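Local coordinates for protein metallo-carboxypeptidase (Pseudomonas aeruginosa, PDB 4A39) that probably acts as a zinc-dependent carboxypeptidase of the M14 family, cleaving residues from the C-terminal ends of peptide or protein chains, at residues Ile16-Asp19 and Asn24-Val27; Leu38-Asp43 and Gln50-Lys55; Ala242-Ser247 and Cys333-Gln338; Gly285-Pro290 and Arg298-Phe303. All blocks are in the same frame, centred on the assembly; numbering follows the deposited sequence.

Overall arrangement
Interactions 1 and 2 belong to the N-terminal domain, and interactions 3 and 4 to the zinc carboxypeptidase domain. Interactions 1 and 2 come first along the chain, with centres about 7 Å apart, and share one mixed sheet: strands 26-29 and 36-39 are neighbours in it, while 15-17 pairs with 53-57. Interactions 3 and 4 have centres about 16 Å apart and meet around helix 332-340; both segments of interaction 4 fall in the sequence between the two of interaction 3. The centres of interactions 2 and 3 are about 30 Å apart. Together they sample apolar packing in the N-terminal domain, from surface (interaction 1) to interior (interaction 2), and packing near the zinc and inhibitor site.

Interaction 1: Ile16-Asp19 and Asn24-Val27; sequences IRAD and NIQV
Ile16 and Ala18 pack on Val27, Ile25 and the backbone of Asn24 in a small apolar contact that brings together strands 15-17 and 26-29, the two outermost strands of the N-terminal domain's mixed sheet. The segments run roughly antiparallel, their directions 152° apart, yet they share no sheet-type backbone bonding; apolar side chains pack on one another and on Asn24 N. The gap widens from 5.5 Å between the CA atoms of Ala18 and Asn24 to 7.0 Å between those of Ile16 and Val27.

At the wider end, branched side chains fill the space. CB of Ile16 lies 3.7 Å from CG2 of Val27, the methyl that stands beside the valine's own backbone N because CG1 takes the position opposite that N (chi1 177°). The two side chains pass each other at a slant, and Ile16 CG2 also comes within 3.8 Å of Val27 CG2. At the narrow end the short methyl of Ala18 fits where the chains are closest: its CB is 3.6 Å from Asn24 N and 3.7 Å from Ile25 CG2. Ile25 thus divides its work, offering CG2 to Ala18 while its longer branch leads away toward Leu38.

Arg17 and Asp19 point from the contact and hold each other in a salt bridge, NH1 to OD1 at 2.9 Å; Arg17 NH2 has a second partner in Glu57.

Each segment makes backbone hydrogen bonds elsewhere: Arg17 with Lys55 of strand 53-57, and Gln26 with Ala39 of strand 36-39. Beneath them, Leu38 and Phe54 receive both isoleucines, so that the two sheet edges meet over a common apolar interior.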
loop_
_atom_site.group_PDB
_atom_site.type_symbol
_atom_site.label_atom_id
_atom_site.label_comp_id
_atom_site.label_asym_id
_atom_site.label_seq_id
_atom_site.Cartn_x
_atom_site.Cartn_y
_atom_site.Cartn_z
ATOM N N ILE A 16 11.733 15.019 20.279
ATOM C CA ILE A 16 10.956 14.356 19.240
ATOM C C ILE A 16 11.311 14.971 17.895
ATOM O O ILE A 16 11.498 16.183 17.789
ATOM C CB ILE A 16 9.441 14.514 19.512
ATOM C CG1 ILE A 16 9.102 13.857 20.853
ATOM C CG2 ILE A 16 8.627 13.896 18.378
ATOM C CD1 ILE A 16 7.653 13.985 21.281
ATOM N N ARG A 17 11.414 14.132 16.871
ATOM C CA ARG A 17 11.766 14.609 15.542
ATOM C C ARG A 17 11.231 13.702 14.439
ATOM O O ARG A 17 10.887 12.542 14.680
ATOM C CB ARG A 17 13.291 14.727 15.426
ATOM C CG ARG A 17 14.044 13.415 15.573
ATOM C CD ARG A 17 15.545 13.663 15.704
ATOM N NE ARG A 17 16.307 12.432 15.902
ATOM C CZ ARG A 17 16.619 11.575 14.933
ATOM N NH1 ARG A 17 16.245 11.812 13.682
ATOM N NH2 ARG A 17 17.314 10.480 15.215
ATOM N N ALA A 18 11.162 14.244 13.228
ATOM C CA ALA A 18 10.669 13.497 12.076
ATOM C C ALA A 18 11.501 13.831 10.844
ATOM O O ALA A 18 11.012 13.745 9.717
ATOM C CB ALA A 18 9.207 13.839 11.823
ATOM N N ASP A 19 12.759 14.200 11.071
ATOM C CA ASP A 19 13.673 14.568 9.995
ATOM C C ASP A 19 14.334 13.350 9.357
ATOM O O ASP A 19 15.550 13.165 9.436
ATOM C CB ASP A 19 14.737 15.541 10.527
ATOM C CG ASP A 19 15.582 14.943 11.645
ATOM O OD1 ASP A 19 15.031 14.211 12.495
ATOM O OD2 ASP A 19 16.802 15.221 11.679
ATOM N N ASN A 24 6.822 12.327 9.600
ATOM C CA ASN A 24 5.726 13.291 9.598
ATOM C C ASN A 24 5.203 13.581 10.996
ATOM O O ASN A 24 4.598 12.719 11.645
ATOM C CB ASN A 24 4.552 12.813 8.731
ATOM C CG ASN A 24 3.416 13.831 8.678
ATOM O OD1 ASN A 24 3.077 14.448 9.689
ATOM N ND2 ASN A 24 2.818 13.999 7.504
ATOM N N ILE A 25 5.449 14.804 11.455
ATOM C CA ILE A 25 4.966 15.261 12.752
ATOM C C ILE A 25 5.439 16.685 13.013
ATOM O O ILE A 25 6.469 17.116 12.486
ATOM C CB ILE A 25 5.464 14.360 13.918
ATOM C CG1 ILE A 25 4.458 14.399 15.073
ATOM C CG2 ILE A 25 6.808 14.843 14.438
ATOM C CD1 ILE A 25 3.157 13.700 14.762
ATOM N N GLN A 26 4.659 17.406 13.814
ATOM C CA GLN A 26 4.977 18.766 14.236
ATOM C C GLN A 26 4.908 18.691 15.757
ATOM O O GLN A 26 3.901 18.251 16.309
ATOM C CB GLN A 26 3.939 19.772 13.716
ATOM C CG GLN A 26 3.965 19.987 12.195
ATOM C CD GLN A 26 5.124 20.855 11.726
ATOM O OE1 GLN A 26 6.255 20.703 12.181
ATOM N NE2 GLN A 26 4.842 21.763 10.791
ATOM N N VAL A 27 5.977 19.095 16.439
ATOM C CA VAL A 27 5.986 19.046 17.898
ATOM C C VAL A 27 5.374 20.309 18.490
ATOM O O VAL A 27 5.776 21.412 18.146
ATOM C CB VAL A 27 7.425 18.896 18.445
ATOM C CG1 VAL A 27 7.419 18.931 19.972
ATOM C CG2 VAL A 27 8.028 17.592 17.952
#

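Interaction 2: Leu38-Asp43 and Gln50-Lys55; sequences LAIRPD and QWFHFK
Leu38 begins the contact by setting its CD1 methyl over one face of the Phe54 ring. CD1 is 3.9 Å from the ring centroid and 27° off the normal, a CH-pi contact displaced toward the rim, with Phe54 CZ as its nearest atom at 3.5 Å. The two side chains reach for each other from opposite directions across a wide gap, since the CA atoms of Leu38 and Phe54 are 10.1 Å apart. A leucine and a phenylalanine are long enough to bridge it; the ring is raised toward leucine by a first torsion of 59°, which places CG between the backbone N and the carbonyl carbon of Phe54.

By Ile40 the chains have converged, to 6.1 Å between its CA and that of Phe52. A branched side chain suits this spot because each arm meets a different piece of backbone: CG2 lies 3.3 Å from Trp51 O, and CD1 reaches to 3.7 Å from Gln50 O. CG1 rests more loosely against Phe52 CB.

Beyond Ile40 the segment turns from its partner. Arg41 folds back to bond Pro42 O through NE, at 2.9 Å, and gives NH2 to His227 O. Asp43 accepts backbone N-H groups of Leu230, Arg231 and Thr232; Arg231 lines the inhibitor pocket, so this carboxylate ties the N-terminal domain to a pocket-bearing loop of the catalytic domain.

Strands 36-39 and 53-57 are not sheet neighbours: Leu38 pairs through its backbone with strand 65-69, whose Leu69 also packs on Ile40 and Phe52, while Ile16 of strand 15-17 covers both Leu38 and Phe54.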
loop_
_atom_site.group_PDB
_atom_site.type_symbol
_atom_site.label_atom_id
_atom_site.label_comp_id
_atom_site.label_asym_id
_atom_site.label_seq_id
_atom_site.Cartn_x
_atom_site.Cartn_y
_atom_site.Cartn_z
ATOM N N LEU A 38 1.230 16.762 19.936
ATOM C CA LEU A 38 1.804 16.751 18.595
ATOM C C LEU A 38 0.713 16.977 17.557
ATOM O O LEU A 38 -0.469 16.799 17.841
ATOM C CB LEU A 38 2.454 15.392 18.312
ATOM C CG LEU A 38 3.466 14.863 19.325
ATOM C CD1 LEU A 38 3.696 13.381 19.072
ATOM C CD2 LEU A 38 4.765 15.649 19.224
ATOM N N ALA A 39 1.120 17.363 16.351
ATOM C CA ALA A 39 0.179 17.573 15.254
ATOM C C ALA A 39 0.695 16.882 13.993
ATOM O O ALA A 39 1.904 16.794 13.769
ATOM C CB ALA A 39 -0.013 19.062 14.988
ATOM N N ILE A 40 -0.227 16.381 13.181
ATOM C CA ILE A 40 0.137 15.719 11.937
ATOM C C ILE A 40 0.323 16.815 10.890
ATOM O O ILE A 40 -0.407 17.813 10.874
ATOM C CB ILE A 40 -0.969 14.727 11.497
ATOM C CG1 ILE A 40 -1.237 13.728 12.628
ATOM C CG2 ILE A 40 -0.535 13.974 10.234
ATOM C CD1 ILE A 40 -2.404 12.783 12.361
ATOM N N ARG A 41 1.321 16.639 10.032
ATOM C CA ARG A 41 1.623 17.618 8.989
ATOM C C ARG A 41 0.904 17.320 7.673
ATOM O O ARG A 41 0.913 16.185 7.191
ATOM C CB ARG A 41 3.131 17.648 8.730
ATOM C CG ARG A 41 3.598 18.765 7.800
ATOM C CD ARG A 41 4.783 18.300 6.962
ATOM N NE ARG A 41 4.349 17.443 5.862
ATOM C CZ ARG A 41 4.885 16.265 5.561
ATOM N NH1 ARG A 41 5.890 15.778 6.281
ATOM N NH2 ARG A 41 4.409 15.570 4.534
ATOM N N PRO A 42 0.267 18.337 7.071
ATOM C CA PRO A 42 -0.433 18.125 5.798
ATOM C C PRO A 42 0.560 17.800 4.677
ATOM O O PRO A 42 1.748 18.105 4.783
ATOM C CB PRO A 42 -1.127 19.463 5.558
ATOM C CG PRO A 42 -1.374 19.971 6.959
ATOM C CD PRO A 42 -0.063 19.658 7.634
ATOM N N ASP A 43 0.069 17.183 3.607
ATOM C CA ASP A 43 0.911 16.833 2.459
ATOM C C ASP A 43 1.677 18.042 1.906
ATOM O O ASP A 43 1.244 19.187 2.056
ATOM C CB ASP A 43 0.048 16.223 1.349
ATOM C CG ASP A 43 -0.299 14.767 1.610
ATOM O OD1 ASP A 43 0.051 14.255 2.695
ATOM O OD2 ASP A 43 -0.919 14.135 0.724
ATOM N N GLN A 50 -2.952 12.187 7.533
ATOM C CA GLN A 50 -3.406 11.096 8.390
ATOM C C GLN A 50 -2.163 10.325 8.820
ATOM O O GLN A 50 -2.010 9.988 9.990
ATOM C CB GLN A 50 -4.367 10.160 7.652
ATOM C CG GLN A 50 -5.017 9.124 8.574
ATOM C CD GLN A 50 -6.490 9.397 8.845
ATOM O OE1 GLN A 50 -7.006 10.475 8.550
ATOM N NE2 GLN A 50 -7.173 8.410 9.420
ATOM N N TRP A 51 -1.279 10.054 7.861
ATOM C CA TRP A 51 -0.033 9.345 8.135
ATOM C C TRP A 51 0.880 10.167 9.041
ATOM O O TRP A 51 1.009 11.377 8.873
ATOM C CB TRP A 51 0.699 9.024 6.816
ATOM C CG TRP A 51 2.139 8.606 7.000
ATOM C CD1 TRP A 51 3.236 9.425 7.028
ATOM C CD2 TRP A 51 2.623 7.279 7.250
ATOM N NE1 TRP A 51 4.369 8.689 7.283
ATOM C CE2 TRP A 51 4.022 7.370 7.426
ATOM C CE3 TRP A 51 2.010 6.021 7.347
ATOM C CZ2 TRP A 51 4.820 6.249 7.694
ATOM C CZ3 TRP A 51 2.804 4.905 7.616
ATOM C CH2 TRP A 51 4.195 5.030 7.785
ATOM N N PHE A 52 1.483 9.502 10.022
ATOM C CA PHE A 52 2.416 10.150 10.938
ATOM C C PHE A 52 3.547 9.164 11.187
ATOM O O PHE A 52 3.368 7.956 11.040
ATOM C CB PHE A 52 1.723 10.536 12.259
ATOM C CG PHE A 52 1.174 9.368 13.037
ATOM C CD1 PHE A 52 1.976 8.661 13.928
ATOM C CD2 PHE A 52 -0.158 8.992 12.892
ATOM C CE1 PHE A 52 1.458 7.595 14.668
ATOM C CE2 PHE A 52 -0.689 7.930 13.621
ATOM C CZ PHE A 52 0.123 7.228 14.513
ATOM N N HIS A 53 4.715 9.688 11.540
ATOM C CA HIS A 53 5.889 8.863 11.799
ATOM C C HIS A 53 6.923 9.753 12.479
ATOM O O HIS A 53 7.398 10.722 11.892
ATOM C CB HIS A 53 6.438 8.318 10.470
ATOM C CG HIS A 53 7.619 7.408 10.617
ATOM N ND1 HIS A 53 8.339 6.952 9.533
ATOM C CD2 HIS A 53 8.206 6.867 11.712
ATOM C CE1 HIS A 53 9.319 6.172 9.953
ATOM N NE2 HIS A 53 9.261 6.103 11.271
ATOM N N PHE A 54 7.265 9.431 13.721
ATOM C CA PHE A 54 8.242 10.223 14.454
ATOM C C PHE A 54 9.054 9.398 15.434
ATOM O O PHE A 54 8.681 8.276 15.785
ATOM C CB PHE A 54 7.564 11.381 15.209
ATOM C CG PHE A 54 6.526 10.943 16.208
ATOM C CD1 PHE A 54 5.206 10.740 15.816
ATOM C CD2 PHE A 54 6.868 10.742 17.547
ATOM C CE1 PHE A 54 4.237 10.346 16.743
ATOM C CE2 PHE A 54 5.906 10.348 18.481
ATOM C CZ PHE A 54 4.588 10.151 18.076
ATOM N N LYS A 55 10.174 9.963 15.869
ATOM C CA LYS A 55 11.052 9.297 16.821
ATOM C C LYS A 55 11.131 10.098 18.115
ATOM O O LYS A 55 11.140 11.330 18.097
ATOM C CB LYS A 55 12.465 9.147 16.241
ATOM C CG LYS A 55 12.566 8.230 15.033
ATOM C CD LYS A 55 14.023 8.012 14.644
ATOM C CE LYS A 55 14.145 7.204 13.366
ATOM N NZ LYS A 55 15.571 6.987 12.982
#

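Interaction 3: Ala242-Ser247 and Cys333-Gln338; sequences AWLEPS and CNFVGQ
The irregular loop 242-247 comes up against the side of helix 332-340, approaching most nearly at Trp243 and Phe335, whose CA atoms are 6.5 Å apart. Phe335 presents one ring face to the loop, and the carbonyl oxygen of Trp243 sits over it, 3.2 Å above the plane and displaced toward the rim, with Phe335 CE2 the nearest atom at 3.3 Å. The ring gets there because its CG lies opposite the backbone N (chi1 178°), sending it outward from the helix.

The indole and phenyl side chains cross at about a right angle. Their CB atoms are 3.9 Å apart, and Phe335 CD1 lies at the indole's edge, near its plane. One helical position on, Val336 adds its CG2 methyl, 3.8 Å from Trp243 CZ3; a compact branched residue fits beside the bulky indole. Leu244, which is exposed, touches more loosely, CD1 to Phe335 CD2 at 4.5 Å.

An oxygen over an aromatic face is probably not a favourable electrostatic match, and a bond from Gln258 NE2 of helix 252-264 may compensate by satisfying it while holding the loop backbone. The bond from Trp243 NE1 to Gln179 OE1 helps to fix the indole's rotation and joins this loop to the segment carrying the zinc ligand His180, with the buried indole about 8 Å from the bound inhibitor.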
loop_
_atom_site.group_PDB
_atom_site.type_symbol
_atom_site.label_atom_id
_atom_site.label_comp_id
_atom_site.label_asym_id
_atom_site.label_seq_id
_atom_site.Cartn_x
_atom_site.Cartn_y
_atom_site.Cartn_z
ATOM N N ALA A 242 -5.843 10.467 -11.554
ATOM C CA ALA A 242 -5.190 10.999 -12.749
ATOM C C ALA A 242 -5.125 10.035 -13.925
ATOM O O ALA A 242 -4.411 10.291 -14.894
ATOM C CB ALA A 242 -3.779 11.460 -12.402
ATOM N N TRP A 243 -5.875 8.942 -13.869
ATOM C CA TRP A 243 -5.805 7.979 -14.957
ATOM C C TRP A 243 -6.605 8.315 -16.208
ATOM O O TRP A 243 -6.308 7.813 -17.291
ATOM C CB TRP A 243 -6.154 6.588 -14.433
ATOM C CG TRP A 243 -5.089 6.094 -13.505
ATOM C CD1 TRP A 243 -4.823 6.553 -12.245
ATOM C CD2 TRP A 243 -4.083 5.113 -13.794
ATOM N NE1 TRP A 243 -3.713 5.923 -11.734
ATOM C CE2 TRP A 243 -3.239 5.034 -12.662
ATOM C CE3 TRP A 243 -3.812 4.296 -14.899
ATOM C CZ2 TRP A 243 -2.142 4.172 -12.604
ATOM C CZ3 TRP A 243 -2.718 3.435 -14.841
ATOM C CH2 TRP A 243 -1.898 3.381 -13.701
ATOM N N LEU A 244 -7.608 9.171 -16.074
ATOM C CA LEU A 244 -8.399 9.548 -17.233
ATOM C C LEU A 244 -7.653 10.623 -18.020
ATOM O O LEU A 244 -7.723 10.670 -19.250
ATOM C CB LEU A 244 -9.769 10.070 -16.791
ATOM C CG LEU A 244 -10.814 10.300 -17.883
ATOM C CD1 LEU A 244 -11.038 9.010 -18.671
ATOM C CD2 LEU A 244 -12.111 10.773 -17.240
ATOM N N GLU A 245 -6.924 11.476 -17.307
ATOM C CA GLU A 245 -6.172 12.560 -17.933
ATOM C C GLU A 245 -4.803 12.768 -17.276
ATOM O O GLU A 245 -4.579 13.764 -16.579
ATOM C CB GLU A 245 -6.983 13.856 -17.864
ATOM C CG GLU A 245 -8.356 13.751 -18.508
ATOM C CD GLU A 245 -9.216 14.977 -18.272
ATOM O OE1 GLU A 245 -9.493 15.296 -17.097
ATOM O OE2 GLU A 245 -9.621 15.621 -19.264
ATOM N N PRO A 246 -3.868 11.829 -17.496
ATOM C CA PRO A 246 -2.523 11.914 -16.923
ATOM C C PRO A 246 -1.688 13.029 -17.544
ATOM O O PRO A 246 -1.972 13.493 -18.649
ATOM C CB PRO A 246 -1.947 10.526 -17.188
ATOM C CG PRO A 246 -2.590 10.146 -18.473
ATOM C CD PRO A 246 -4.025 10.587 -18.274
ATOM N N SER A 247 -0.651 13.443 -16.827
ATOM C CA SER A 247 0.219 14.523 -17.271
ATOM C C SER A 247 1.691 14.206 -17.047
ATOM O O SER A 247 2.089 13.805 -15.957
ATOM C CB SER A 247 -0.147 15.803 -16.516
ATOM O OG SER A 247 0.845 16.793 -16.672
ATOM N N CYS A 333 -7.901 1.156 -11.282
ATOM C CA CYS A 333 -8.592 -0.122 -11.432
ATOM C C CYS A 333 -9.606 -0.078 -12.564
ATOM O O CYS A 333 -9.583 -0.907 -13.473
ATOM C CB CYS A 333 -9.300 -0.502 -10.130
ATOM S SG CYS A 333 -10.178 -2.070 -10.217
ATOM N N ASN A 334 -10.495 0.902 -12.512
ATOM C CA ASN A 334 -11.523 1.041 -13.527
ATOM C C ASN A 334 -10.988 1.410 -14.907
ATOM O O ASN A 334 -11.402 0.829 -15.913
ATOM C CB ASN A 334 -12.545 2.063 -13.050
ATOM C CG ASN A 334 -13.295 1.581 -11.827
ATOM O OD1 ASN A 334 -14.225 0.781 -11.933
ATOM N ND2 ASN A 334 -12.876 2.038 -10.653
ATOM N N PHE A 335 -10.063 2.363 -14.957
ATOM C CA PHE A 335 -9.499 2.785 -16.233
ATOM C C PHE A 335 -8.773 1.663 -16.960
ATOM O O PHE A 335 -9.009 1.434 -18.145
ATOM C CB PHE A 335 -8.536 3.962 -16.042
ATOM C CG PHE A 335 -7.882 4.415 -17.318
ATOM C CD1 PHE A 335 -6.688 3.841 -17.746
ATOM C CD2 PHE A 335 -8.482 5.386 -18.115
ATOM C CE1 PHE A 335 -6.099 4.227 -18.953
ATOM C CE2 PHE A 335 -7.902 5.779 -19.324
ATOM C CZ PHE A 335 -6.709 5.196 -19.740
ATOM N N VAL A 336 -7.877 0.976 -16.258
ATOM C CA VAL A 336 -7.114 -0.107 -16.870
ATOM C C VAL A 336 -8.036 -1.262 -17.234
ATOM O O VAL A 336 -7.966 -1.807 -18.339
ATOM C CB VAL A 336 -6.001 -0.609 -15.917
ATOM C CG1 VAL A 336 -5.214 -1.740 -16.569
ATOM C CG2 VAL A 336 -5.065 0.540 -15.572
ATOM N N GLY A 337 -8.912 -1.622 -16.303
ATOM C CA GLY A 337 -9.838 -2.711 -16.546
ATOM C C GLY A 337 -10.661 -2.522 -17.806
ATOM O O GLY A 337 -10.865 -3.468 -18.569
ATOM N N GLN A 338 -11.136 -1.301 -18.029
ATOM C CA GLN A 338 -11.953 -1.019 -19.202
ATOM C C GLN A 338 -11.134 -0.830 -20.468
ATOM O O GLN A 338 -11.505 -1.319 -21.533
ATOM C CB GLN A 338 -12.810 0.225 -18.965
ATOM C CG GLN A 338 -13.788 0.502 -20.096
ATOM C CD GLN A 338 -14.846 1.505 -19.703
ATOM O OE1 GLN A 338 -14.704 2.705 -19.943
ATOM N NE2 GLN A 338 -15.904 1.022 -19.072
#

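Interaction 4: Gly285-Pro290 and Arg298-Phe303; sequences GCEGNP and RLEQRF
Glu300 pushes its carboxylate from helix 294-308 over Gly285 and Cys286, with OE2 accepting the backbone N-H of Cys286 at 2.8 Å. The bond is almost straight, 178° at the hydrogen, and uses the syn side of the oxygen, 18° out of the carboxylate plane. An extended chain beyond CG (chi2 -172°) gives the glutamate the length to span the distance from helix to loop.

Glycine suits position 285 because a CB would point at the carboxylate and collide with Glu300 OE1; without one, Gly285 CA can lie 3.6 Å from Glu300 OE2. The other oxygen, OE1, is hydrogen-bonded to Tyr292 OH, so each carboxylate oxygen has a partner in this buried place. Glu287 brings a like charge close, 4.4 Å between its OE1 and Glu300 OE1. This might favour protonation of one of them, though the bonds to Cys286 N and Tyr292 OH, and that of Glu287 OE2 to Ser322 N, would help to hold the charges. The loop itself is braced by a type I beta turn from Cys286 to Asn289.

Around this contact, Cys286 packs on Cys333 and Asn334 of helix 332-340. Glu300 lies on Leu343 and Phe345 of strand 343-350, and nearly a turn later Phe303 packs against helix 366-383.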
loop_
_atom_site.group_PDB
_atom_site.type_symbol
_atom_site.label_atom_id
_atom_site.label_comp_id
_atom_site.label_asym_id
_atom_site.label_seq_id
_atom_site.Cartn_x
_atom_site.Cartn_y
_atom_site.Cartn_z
ATOM N N GLY A 285 -13.848 -4.204 -7.207
ATOM C CA GLY A 285 -13.822 -4.505 -8.631
ATOM C C GLY A 285 -14.283 -3.421 -9.591
ATOM O O GLY A 285 -14.381 -2.252 -9.223
ATOM N N CYS A 286 -14.584 -3.821 -10.826
ATOM C CA CYS A 286 -15.008 -2.890 -11.877
ATOM C C CYS A 286 -16.480 -2.990 -12.268
ATOM O O CYS A 286 -16.833 -2.656 -13.401
ATOM C CB CYS A 286 -14.182 -3.121 -13.151
ATOM S SG CYS A 286 -12.403 -2.886 -13.001
ATOM N N GLU A 287 -17.341 -3.428 -11.353
ATOM C CA GLU A 287 -18.752 -3.584 -11.695
ATOM C C GLU A 287 -19.463 -2.321 -12.177
ATOM O O GLU A 287 -20.537 -2.408 -12.776
ATOM C CB GLU A 287 -19.526 -4.219 -10.527
ATOM C CG GLU A 287 -19.767 -3.346 -9.300
ATOM C CD GLU A 287 -18.523 -3.097 -8.469
ATOM O OE1 GLU A 287 -17.597 -3.940 -8.481
ATOM O OE2 GLU A 287 -18.484 -2.060 -7.782
ATOM N N GLY A 288 -18.865 -1.158 -11.928
ATOM C CA GLY A 288 -19.464 0.096 -12.364
ATOM C C GLY A 288 -19.020 0.546 -13.752
ATOM O O GLY A 288 -19.510 1.550 -14.273
ATOM N N ASN A 289 -18.089 -0.189 -14.351
ATOM C CA ASN A 289 -17.583 0.146 -15.683
ATOM C C ASN A 289 -18.622 -0.041 -16.783
ATOM O O ASN A 289 -19.332 -1.041 -16.814
ATOM C CB ASN A 289 -16.376 -0.731 -16.045
ATOM C CG ASN A 289 -15.070 -0.222 -15.462
ATOM O OD1 ASN A 289 -14.007 -0.818 -15.691
ATOM N ND2 ASN A 289 -15.132 0.870 -14.710
ATOM N N PRO A 290 -18.730 0.932 -17.698
ATOM C CA PRO A 290 -19.703 0.769 -18.779
ATOM C C PRO A 290 -19.277 -0.461 -19.591
ATOM O O PRO A 290 -20.101 -1.157 -20.186
ATOM C CB PRO A 290 -19.553 2.064 -19.567
ATOM C CG PRO A 290 -19.248 3.062 -18.491
ATOM C CD PRO A 290 -18.226 2.316 -17.648
ATOM N N ARG A 298 -17.704 -12.841 -13.679
ATOM C CA ARG A 298 -17.362 -14.185 -13.229
ATOM C C ARG A 298 -15.907 -14.275 -12.777
ATOM O O ARG A 298 -15.605 -14.933 -11.780
ATOM C CB ARG A 298 -17.610 -15.198 -14.349
ATOM C CG ARG A 298 -17.323 -16.634 -13.945
ATOM C CD ARG A 298 -17.697 -17.602 -15.056
ATOM N NE ARG A 298 -16.874 -17.446 -16.252
ATOM C CZ ARG A 298 -15.629 -17.895 -16.365
ATOM N NH1 ARG A 298 -15.056 -18.532 -15.351
ATOM N NH2 ARG A 298 -14.963 -17.715 -17.498
ATOM N N LEU A 299 -15.008 -13.620 -13.509
ATOM C CA LEU A 299 -13.592 -13.649 -13.154
ATOM C C LEU A 299 -13.361 -13.016 -11.794
ATOM O O LEU A 299 -12.538 -13.504 -11.017
ATOM C CB LEU A 299 -12.743 -12.934 -14.216
ATOM C CG LEU A 299 -12.404 -13.763 -15.464
ATOM C CD1 LEU A 299 -11.657 -12.900 -16.479
ATOM C CD2 LEU A 299 -11.552 -14.962 -15.071
ATOM N N GLU A 300 -14.082 -11.934 -11.505
ATOM C CA GLU A 300 -13.939 -11.267 -10.216
ATOM C C GLU A 300 -14.398 -12.227 -9.122
ATOM O O GLU A 300 -13.762 -12.333 -8.078
ATOM C CB GLU A 300 -14.753 -9.965 -10.177
ATOM C CG GLU A 300 -14.294 -8.931 -11.199
ATOM C CD GLU A 300 -14.962 -7.576 -11.027
ATOM O OE1 GLU A 300 -16.053 -7.523 -10.425
ATOM O OE2 GLU A 300 -14.400 -6.562 -11.505
ATOM N N GLN A 301 -15.489 -12.945 -9.381
ATOM C CA GLN A 301 -16.028 -13.909 -8.422
ATOM C C GLN A 301 -14.987 -15.005 -8.191
ATOM O O GLN A 301 -14.701 -15.376 -7.049
ATOM C CB GLN A 301 -17.324 -14.523 -8.973
ATOM C CG GLN A 301 -18.336 -14.988 -7.933
ATOM C CD GLN A 301 -17.832 -16.106 -7.054
ATOM O OE1 GLN A 301 -17.398 -17.149 -7.542
ATOM N NE2 GLN A 301 -17.900 -15.904 -5.742
ATOM N N ARG A 302 -14.418 -15.514 -9.282
ATOM C CA ARG A 302 -13.397 -16.560 -9.213
ATOM C C ARG A 302 -12.189 -16.138 -8.370
ATOM O O ARG A 302 -11.722 -16.891 -7.512
ATOM C CB ARG A 302 -12.929 -16.921 -10.625
ATOM C CG ARG A 302 -13.952 -17.680 -11.455
ATOM C CD ARG A 302 -14.002 -19.142 -11.051
ATOM N NE ARG A 302 -12.730 -19.817 -11.300
ATOM C CZ ARG A 302 -12.074 -20.532 -10.391
ATOM N NH1 ARG A 302 -12.570 -20.670 -9.164
ATOM N NH2 ARG A 302 -10.923 -21.112 -10.704
ATOM N N PHE A 303 -11.689 -14.933 -8.626
ATOM C CA PHE A 303 -10.534 -14.397 -7.912
ATOM C C PHE A 303 -10.789 -14.273 -6.410
ATOM O O PHE A 303 -9.969 -14.703 -5.592
ATOM C CB PHE A 303 -10.166 -13.019 -8.479
ATOM C CG PHE A 303 -8.938 -12.412 -7.859
ATOM C CD1 PHE A 303 -9.030 -11.670 -6.682
ATOM C CD2 PHE A 303 -7.688 -12.582 -8.446
ATOM C CE1 PHE A 303 -7.901 -11.108 -6.098
ATOM C CE2 PHE A 303 -6.550 -12.022 -7.870
ATOM C CZ PHE A 303 -6.658 -11.282 -6.690
#